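Local coordinates for protein ZYRO0G01672p (Zygosaccharomyces rouxii, PDB 4U8T) that probably reads N6-methyladenosine marks in messenger RNA through its YTH domain, the part captured here in complex with methylated RNA, at residues I117-V122 / Q169-D174; H21-S26 / K70-F75. One frame throughout, in Å; residues are numbered along the deposited sequence.

Contact 1 (I117-V122 / Q169-D174); sequences IVVRDV and QSFLDD
V119 and D121 on strand 111-123 receive the C-terminal tail, residues 169-174, in a mixed contact: an apolar cluster around V119, and a single direct backbone hydrogen bond with two water bridges around D121. The bond runs from D121 N to Q169 O over 2.9 Å and is almost straight, 177° at the hydrogen, although the donor is tilted from the carbonyl plane. Beside it, one water donates to D121 OD1 and accepts from F171 N, and a second donates to D121 O and accepts from Q169 N, so the amides of Q169 and F171, before and after that carbonyl in the chain, are tied to D121 through water. Its other carboxylate oxygen, OD2, forms a salt bridge with R82 on strand 82-94, which should favour the charged form of D121.

The tail packs against strand 111-123 of the mixed sheet in the YTH domain, a member of the PUA clan, and turns back on itself there: S170 to D173 form a type I beta turn. S170 OG accepts from L172 N in an ST turn and donates to D173 OD1 at 2.6 Å, meeting it from above the carboxylate plane.

This turn presents F171 and L172 to V119. V119 CG1 is anti to the backbone N (chi1 175°), which sets this methyl over the centre of the F171 ring, 3.8 Å from the centroid and 13° off the normal, a CH-pi contact. The same V119 CG1 meets L172 CD1 at 3.7 Å. Beyond V119, F171 reaches L36 and K40 of helix 36-45, and L172 reaches F43 and Y44.

Contact 2 (H21-S26 / K70-F75); sequences HVPDHS and KIYLLF
Two first torsions set up this meeting: S26 at chi1 -70° and Y72 at chi1 -68°, each placing its outer group anti to its own carbonyl carbon. For S26 this carries OG to the amide of K70, where K70 N donates to S26 OG over 3.0 Å with 172° at the hydrogen, close to linear. The same hydroxyl donates to P23 O at 2.8 Å, from a position tilted off the carbonyl plane. S26 OG thus works as acceptor and donor at once, joining K70, just ahead of strand 71-77, to P23, the first residue of the type II beta turn P23-S26.

The Y72 ring presents its edge to S26 OG, which lies near the ring plane, while V22 CG1 approaches obliquely at 3.9 Å from Y72 CE1. The phenol oxygen ends beside the backbone that leads into the turn, with P23 CD 3.5 Å from Y72 OH. The extended K70 side chain runs past the proline, P23 CG to K70 CD being 4.2 Å, and its ammonium group goes on to a salt bridge with E88 of strand 82-94.

The turn leads directly into strand 27-33, the parallel neighbour of strand 71-77. Backbone bonds of K70 and Y72 to R27 continue the pairing there, and the Y72 ring meets F28 on that strand.

How the contacts relate
Contacts 1 and 2 lie about 19 Å apart, centre to centre, and follow one another along the chain: both segments of contact 2 come earlier than either segment of contact 1. Both reach the six-stranded mixed sheet, where strand 82-94 runs between strands 71-77 and 111-123. Their segments touch directly where I117 CD1 packs on Y72 CE2 at 3.9 Å. Contact 2 joins the loop that precedes strand 27-33 to strand 71-77, whereas contact 1 lays the C-terminal tail against strand 111-123, so segments near both ends of the modelled chain rest on one sheet. Their nearest atoms are about 7 Å (contact 2) and 9 Å (contact 1) from the bound RNA.

Contact 1 (I117-V122 / Q169-D174)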
ATOM      1  N   ILE A 117       6.611  -4.498   4.739  1.00 21.99           N
ATOM      2  CA  ILE A 117       6.231  -5.475   5.761  1.00 23.39           C
ATOM      3  C   ILE A 117       5.900  -6.848   5.195  1.00 24.80           C
ATOM      4  O   ILE A 117       6.295  -7.880   5.728  1.00 31.33           O
ATOM      5  CB  ILE A 117       4.966  -5.039   6.500  1.00 25.77           C
ATOM      6  CG1 ILE A 117       5.159  -3.818   7.342  1.00 25.51           C
ATOM      7  CG2 ILE A 117       4.455  -6.122   7.396  1.00 28.71           C
ATOM      8  CD1 ILE A 117       3.875  -3.522   7.999  1.00 27.15           C
ATOM      9  N   VAL A 118       5.093  -6.835   4.146  1.00 20.18           N
ATOM     10  CA  VAL A 118       4.599  -8.035   3.510  1.00 20.34           C
ATOM     11  C   VAL A 118       4.898  -7.962   2.034  1.00 22.25           C
ATOM     12  O   VAL A 118       4.657  -6.955   1.409  1.00 19.60           O
ATOM     13  CB  VAL A 118       3.089  -8.199   3.685  1.00 21.39           C
ATOM     14  CG1 VAL A 118       2.647  -9.522   3.152  1.00 20.24           C
ATOM     15  CG2 VAL A 118       2.713  -8.077   5.120  1.00 25.78           C
ATOM     16  N   VAL A 119       5.451  -9.024   1.484  1.00 20.93           N
ATOM     17  CA  VAL A 119       5.547  -9.153   0.050  1.00 18.81           C
ATOM     18  C   VAL A 119       4.932 -10.480  -0.303  1.00 20.73           C
ATOM     19  O   VAL A 119       5.526 -11.515  -0.076  1.00 26.15           O
ATOM     20  CB  VAL A 119       7.009  -9.085  -0.458  1.00 20.19           C
ATOM     21  CG1 VAL A 119       7.073  -9.348  -1.931  1.00 21.09           C
ATOM     22  CG2 VAL A 119       7.633  -7.756  -0.161  1.00 15.69           C
ATOM     23  N   ARG A 120       3.741 -10.458  -0.856  1.00 17.91           N
ATOM     24  CA  ARG A 120       3.039 -11.687  -1.156  1.00 16.41           C
ATOM     25  C   ARG A 120       1.814 -11.427  -1.988  1.00 19.31           C
ATOM     26  O   ARG A 120       1.125 -10.465  -1.768  1.00 19.81           O
ATOM     27  CB  ARG A 120       2.625 -12.404   0.117  1.00 24.02           C
ATOM     28  CG  ARG A 120       1.390 -13.244  -0.113  1.00 28.48           C
ATOM     29  CD  ARG A 120       0.797 -13.850   1.083  1.00 26.85           C
ATOM     30  NE  ARG A 120      -0.142 -14.845   0.629  1.00 29.61           N
ATOM     31  CZ  ARG A 120      -0.683 -15.765   1.408  1.00 42.87           C
ATOM     32  NH1 ARG A 120      -1.527 -16.642   0.898  1.00 51.35           N
ATOM     33  NH2 ARG A 120      -0.365 -15.818   2.687  1.00 42.15           N
ATOM     34  N   ASP A 121       1.545 -12.298  -2.951  1.00 22.56           N
ATOM     35  CA  ASP A 121       0.338 -12.184  -3.752  1.00 20.68           C
ATOM     36  C   ASP A 121      -0.889 -12.654  -3.008  1.00 21.59           C
ATOM     37  O   ASP A 121      -0.867 -13.687  -2.362  1.00 26.67           O
ATOM     38  CB  ASP A 121       0.472 -12.975  -5.041  1.00 21.06           C
ATOM     39  CG  ASP A 121       1.407 -12.337  -6.017  1.00 20.95           C
ATOM     40  OD1 ASP A 121       2.069 -11.368  -5.656  1.00 20.09           O
ATOM     41  OD2 ASP A 121       1.475 -12.792  -7.163  1.00 26.17           O
ATOM     42  N   VAL A 122      -1.966 -11.895  -3.138  1.00 19.54           N
ATOM     43  CA  VAL A 122      -3.276 -12.277  -2.661  1.00 20.37           C
ATOM     44  C   VAL A 122      -4.242 -12.017  -3.773  1.00 24.37           C
ATOM     45  O   VAL A 122      -4.306 -10.920  -4.252  1.00 24.34           O
ATOM     46  CB  VAL A 122      -3.721 -11.486  -1.426  1.00 20.57           C
ATOM     47  CG1 VAL A 122      -5.162 -11.790  -1.095  1.00 14.61           C
ATOM     48  CG2 VAL A 122      -2.856 -11.791  -0.278  1.00 22.81           C
ATOM     49  N   GLN A 169       2.936 -17.014  -3.866  1.00 30.60           N
ATOM     50  CA  GLN A 169       3.800 -16.340  -4.810  1.00 29.67           C
ATOM     51  C   GLN A 169       4.065 -14.916  -4.388  1.00 26.21           C
ATOM     52  O   GLN A 169       3.414 -14.396  -3.520  1.00 32.44           O
ATOM     53  CB  GLN A 169       3.194 -16.327  -6.200  1.00 36.58           C
ATOM     54  CG  GLN A 169       2.476 -17.561  -6.625  1.00 40.18           C
ATOM     55  CD  GLN A 169       1.779 -17.346  -7.949  1.00 60.05           C
ATOM     56  OE1 GLN A 169       0.637 -16.881  -7.987  1.00 70.75           O
ATOM     57  NE2 GLN A 169       2.464 -17.677  -9.049  1.00 49.34           N
ATOM     58  N   SER A 170       4.994 -14.269  -5.060  1.00 24.64           N
ATOM     59  CA  SER A 170       5.410 -12.946  -4.675  1.00 26.04           C
ATOM     60  C   SER A 170       6.207 -12.333  -5.812  1.00 24.05           C
ATOM     61  O   SER A 170       6.799 -13.037  -6.592  1.00 25.49           O
ATOM     62  CB  SER A 170       6.254 -13.009  -3.404  1.00 24.08           C
ATOM     63  OG  SER A 170       7.625 -13.071  -3.731  1.00 28.03           O
ATOM     64  N   PHE A 171       6.291 -11.019  -5.858  1.00 20.78           N
ATOM     65  CA  PHE A 171       6.993 -10.398  -6.942  1.00 25.09           C
ATOM     66  C   PHE A 171       8.493 -10.476  -6.685  1.00 26.65           C
ATOM     67  O   PHE A 171       9.283  -9.989  -7.463  1.00 28.29           O
ATOM     68  CB  PHE A 171       6.517  -8.960  -7.170  1.00 19.84           C
ATOM     69  CG  PHE A 171       6.731  -8.033  -6.014  1.00 22.63           C
ATOM     70  CD1 PHE A 171       8.004  -7.631  -5.645  1.00 21.78           C
ATOM     71  CD2 PHE A 171       5.657  -7.469  -5.365  1.00 21.37           C
ATOM     72  CE1 PHE A 171       8.188  -6.777  -4.624  1.00 18.86           C
ATOM     73  CE2 PHE A 171       5.848  -6.593  -4.341  1.00 18.09           C
ATOM     74  CZ  PHE A 171       7.103  -6.244  -3.976  1.00 17.96           C
ATOM     75  N   LEU A 172       8.870 -11.083  -5.574  1.00 25.83           N
ATOM     76  CA  LEU A 172      10.262 -11.298  -5.238  1.00 28.54           C
ATOM     77  C   LEU A 172      10.724 -12.707  -5.551  1.00 39.22           C
ATOM     78  O   LEU A 172      11.708 -13.164  -5.002  1.00 45.73           O
ATOM     79  CB  LEU A 172      10.504 -11.001  -3.768  1.00 27.23           C
ATOM     80  CG  LEU A 172      10.551  -9.535  -3.367  1.00 28.38           C
ATOM     81  CD1 LEU A 172      10.764  -9.409  -1.891  1.00 24.17           C
ATOM     82  CD2 LEU A 172      11.672  -8.864  -4.111  1.00 22.79           C
ATOM     83  N   ASP A 173      10.024 -13.410  -6.424  1.00 42.15           N
ATOM     84  CA  ASP A 173      10.388 -14.782  -6.703  1.00 35.52           C
ATOM     85  C   ASP A 173      11.398 -14.867  -7.843  1.00 41.40           C
ATOM     86  O   ASP A 173      12.401 -15.548  -7.720  1.00 43.67           O
ATOM     87  CB  ASP A 173       9.158 -15.599  -7.035  1.00 32.03           C
ATOM     88  CG  ASP A 173       8.206 -15.683  -5.892  1.00 31.18           C
ATOM     89  OD1 ASP A 173       8.581 -15.283  -4.784  1.00 33.65           O
ATOM     90  OD2 ASP A 173       7.103 -16.205  -6.078  1.00 28.43           O
ATOM     91  N   ASP A 174      11.173 -14.151  -8.936  1.00 45.30           N
ATOM     92  CA  ASP A 174      12.128 -14.175 -10.039  1.00 51.68           C
ATOM     93  C   ASP A 174      13.461 -13.479  -9.698  1.00 57.78           C
ATOM     94  O   ASP A 174      14.283 -13.226 -10.579  1.00 53.27           O
ATOM     95  CB  ASP A 174      11.512 -13.560 -11.306  1.00 47.26           C
ATOM     96  CG  ASP A 174      11.006 -12.150 -11.101  1.00 51.67           C
ATOM     97  OD1 ASP A 174      11.496 -11.447 -10.199  1.00 48.24           O
ATOM     98  OD2 ASP A 174      10.112 -11.735 -11.859  1.00 53.68           O
TER
HETATM   99  O   HOH W   1       3.907 -10.205  -3.980  1.00 18.76           O
HETATM  100  O   HOH W   2       0.303 -16.498  -3.246  1.00 31.29           O

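Contact 2 (H21-S26 / K70-F75)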
ATOM      1  N   HIS A  21       1.582  -6.055  14.123  1.00 33.03           N
ATOM      2  CA  HIS A  21       0.902  -5.325  15.163  1.00 36.75           C
ATOM      3  C   HIS A  21       0.462  -3.967  14.672  1.00 37.89           C
ATOM      4  O   HIS A  21       1.282  -3.101  14.361  1.00 33.13           O
ATOM      5  CB  HIS A  21       1.787  -5.157  16.391  1.00 40.21           C
ATOM      6  CG  HIS A  21       1.266  -4.133  17.344  1.00 47.55           C
ATOM      7  ND1 HIS A  21       0.094  -4.304  18.049  1.00 49.22           N
ATOM      8  CD2 HIS A  21       1.735  -2.910  17.684  1.00 40.74           C
ATOM      9  CE1 HIS A  21      -0.136  -3.232  18.782  1.00 46.42           C
ATOM     10  NE2 HIS A  21       0.847  -2.373  18.581  1.00 46.79           N
ATOM     11  N   VAL A  22      -0.852  -3.784  14.644  1.00 35.53           N
ATOM     12  CA  VAL A  22      -1.462  -2.563  14.136  1.00 35.24           C
ATOM     13  C   VAL A  22      -1.803  -1.613  15.281  1.00 29.88           C
ATOM     14  O   VAL A  22      -2.770  -1.834  15.984  1.00 31.40           O
ATOM     15  CB  VAL A  22      -2.755  -2.909  13.345  1.00 31.26           C
ATOM     16  CG1 VAL A  22      -3.363  -1.690  12.741  1.00 26.37           C
ATOM     17  CG2 VAL A  22      -2.449  -3.900  12.269  1.00 29.72           C
ATOM     18  N   PRO A  23      -1.042  -0.531  15.449  1.00 27.26           N
ATOM     19  CA  PRO A  23      -1.351   0.427  16.518  1.00 29.98           C
ATOM     20  C   PRO A  23      -2.727   1.062  16.368  1.00 32.35           C
ATOM     21  O   PRO A  23      -3.191   1.237  15.258  1.00 34.20           O
ATOM     22  CB  PRO A  23      -0.254   1.479  16.374  1.00 26.33           C
ATOM     23  CG  PRO A  23       0.798   0.829  15.589  1.00 29.22           C
ATOM     24  CD  PRO A  23       0.126  -0.117  14.675  1.00 27.06           C
ATOM     25  N   ASP A  24      -3.373   1.405  17.471  1.00 35.98           N
ATOM     26  CA  ASP A  24      -4.698   2.000  17.400  1.00 36.86           C
ATOM     27  C   ASP A  24      -4.695   3.292  16.570  1.00 37.26           C
ATOM     28  O   ASP A  24      -3.669   3.957  16.453  1.00 30.93           O
ATOM     29  CB  ASP A  24      -5.227   2.260  18.808  1.00 37.24           C
ATOM     30  CG  ASP A  24      -5.490   0.964  19.598  1.00 50.78           C
ATOM     31  OD1 ASP A  24      -5.933  -0.059  19.024  1.00 42.67           O
ATOM     32  OD2 ASP A  24      -5.245   0.969  20.821  1.00 58.75           O
ATOM     33  N   HIS A  25      -5.844   3.593  15.962  1.00 39.93           N
ATOM     34  CA  HIS A  25      -6.085   4.830  15.211  1.00 39.15           C
ATOM     35  C   HIS A  25      -5.289   4.914  13.914  1.00 36.55           C
ATOM     36  O   HIS A  25      -5.103   5.994  13.366  1.00 37.51           O
ATOM     37  CB  HIS A  25      -5.814   6.044  16.101  1.00 36.09           C
ATOM     38  CG  HIS A  25      -6.460   5.921  17.441  1.00 43.79           C
ATOM     39  ND1 HIS A  25      -7.816   5.744  17.591  1.00 50.29           N
ATOM     40  CD2 HIS A  25      -5.931   5.850  18.685  1.00 41.54           C
ATOM     41  CE1 HIS A  25      -8.100   5.605  18.872  1.00 51.97           C
ATOM     42  NE2 HIS A  25      -6.973   5.659  19.555  1.00 48.45           N
ATOM     43  N   SER A  26      -4.817   3.770  13.430  1.00 31.73           N
ATOM     44  CA  SER A  26      -4.120   3.697  12.163  1.00 27.42           C
ATOM     45  C   SER A  26      -5.055   3.790  10.966  1.00 27.12           C
ATOM     46  O   SER A  26      -6.232   3.495  11.056  1.00 28.71           O
ATOM     47  CB  SER A  26      -3.334   2.402  12.080  1.00 26.83           C
ATOM     48  OG  SER A  26      -2.244   2.406  12.956  1.00 26.64           O
ATOM     49  N   LYS A  70       0.003   4.419  12.538  1.00 31.23           N
ATOM     50  CA  LYS A  70       0.690   4.283  11.269  1.00 30.97           C
ATOM     51  C   LYS A  70      -0.260   4.393  10.100  1.00 26.32           C
ATOM     52  O   LYS A  70      -1.471   4.342  10.262  1.00 25.25           O
ATOM     53  CB  LYS A  70       1.423   2.944  11.220  1.00 32.57           C
ATOM     54  CG  LYS A  70       2.609   2.825  12.190  1.00 36.42           C
ATOM     55  CD  LYS A  70       3.210   1.418  12.167  1.00 43.50           C
ATOM     56  CE  LYS A  70       4.329   1.237  13.198  1.00 53.81           C
ATOM     57  NZ  LYS A  70       5.066  -0.063  13.038  1.00 49.67           N
ATOM     58  N   ILE A  71       0.298   4.519   8.909  1.00 26.99           N
ATOM     59  CA  ILE A  71      -0.501   4.411   7.691  1.00 24.54           C
ATOM     60  C   ILE A  71      -0.023   3.224   6.876  1.00 21.67           C
ATOM     61  O   ILE A  71       1.132   3.141   6.491  1.00 22.39           O
ATOM     62  CB  ILE A  71      -0.445   5.693   6.831  1.00 20.91           C
ATOM     63  CG1 ILE A  71      -1.342   6.761   7.433  1.00 22.25           C
ATOM     64  CG2 ILE A  71      -0.921   5.424   5.430  1.00 19.51           C
ATOM     65  CD1 ILE A  71      -1.460   7.939   6.615  1.00 26.00           C
ATOM     66  N   TYR A  72      -0.932   2.287   6.649  1.00 22.01           N
ATOM     67  CA  TYR A  72      -0.647   1.089   5.883  1.00 16.96           C
ATOM     68  C   TYR A  72      -1.049   1.284   4.436  1.00 18.19           C
ATOM     69  O   TYR A  72      -2.072   1.858   4.119  1.00 17.43           O
ATOM     70  CB  TYR A  72      -1.366  -0.100   6.483  1.00 17.40           C
ATOM     71  CG  TYR A  72      -0.829  -0.477   7.830  1.00 25.16           C
ATOM     72  CD1 TYR A  72      -1.291   0.141   8.974  1.00 24.49           C
ATOM     73  CD2 TYR A  72       0.142  -1.453   7.965  1.00 20.69           C
ATOM     74  CE1 TYR A  72      -0.797  -0.190  10.197  1.00 24.22           C
ATOM     75  CE2 TYR A  72       0.630  -1.785   9.168  1.00 24.49           C
ATOM     76  CZ  TYR A  72       0.158  -1.156  10.296  1.00 28.52           C
ATOM     77  OH  TYR A  72       0.650  -1.493  11.533  1.00 27.60           O
ATOM     78  N   LEU A  73      -0.190   0.804   3.561  1.00 18.86           N
ATOM     79  CA  LEU A  73      -0.407   0.873   2.137  1.00 16.45           C
ATOM     80  C   LEU A  73      -0.543  -0.537   1.596  1.00 19.70           C
ATOM     81  O   LEU A  73       0.337  -1.360   1.765  1.00 19.28           O
ATOM     82  CB  LEU A  73       0.744   1.616   1.463  1.00 16.50           C
ATOM     83  CG  LEU A  73       1.125   2.996   2.002  1.00 18.59           C
ATOM     84  CD1 LEU A  73       2.393   3.466   1.351  1.00 17.91           C
ATOM     85  CD2 LEU A  73       0.006   3.996   1.737  1.00 18.84           C
ATOM     86  N   LEU A  74      -1.659  -0.812   0.949  1.00 14.04           N
ATOM     87  CA  LEU A  74      -1.891  -2.118   0.384  1.00 14.58           C
ATOM     88  C   LEU A  74      -1.713  -2.022  -1.116  1.00 17.73           C
ATOM     89  O   LEU A  74      -2.499  -1.393  -1.782  1.00 21.05           O
ATOM     90  CB  LEU A  74      -3.287  -2.619   0.775  1.00 17.44           C
ATOM     91  CG  LEU A  74      -3.712  -2.414   2.257  1.00 22.64           C
ATOM     92  CD1 LEU A  74      -5.052  -3.041   2.546  1.00 22.41           C
ATOM     93  CD2 LEU A  74      -2.722  -2.916   3.280  1.00 17.52           C
ATOM     94  N   PHE A  75      -0.632  -2.590  -1.632  1.00 15.54           N
ATOM     95  CA  PHE A  75      -0.253  -2.430  -3.028  1.00 14.50           C
ATOM     96  C   PHE A  75      -0.935  -3.409  -3.997  1.00 18.66           C
ATOM     97  O   PHE A  75      -1.110  -4.575  -3.723  1.00 17.53           O
ATOM     98  CB  PHE A  75       1.245  -2.571  -3.180  1.00 14.14           C
ATOM     99  CG  PHE A  75       2.021  -1.352  -2.830  1.00 11.52           C
ATOM    100  CD1 PHE A  75       2.225  -0.994  -1.521  1.00 10.61           C
ATOM    101  CD2 PHE A  75       2.602  -0.588  -3.816  1.00 11.84           C
ATOM    102  CE1 PHE A  75       2.960   0.101  -1.215  1.00  9.98           C
ATOM    103  CE2 PHE A  75       3.321   0.519  -3.508  1.00 16.46           C
ATOM    104  CZ  PHE A  75       3.507   0.864  -2.208  1.00 11.41           C
TER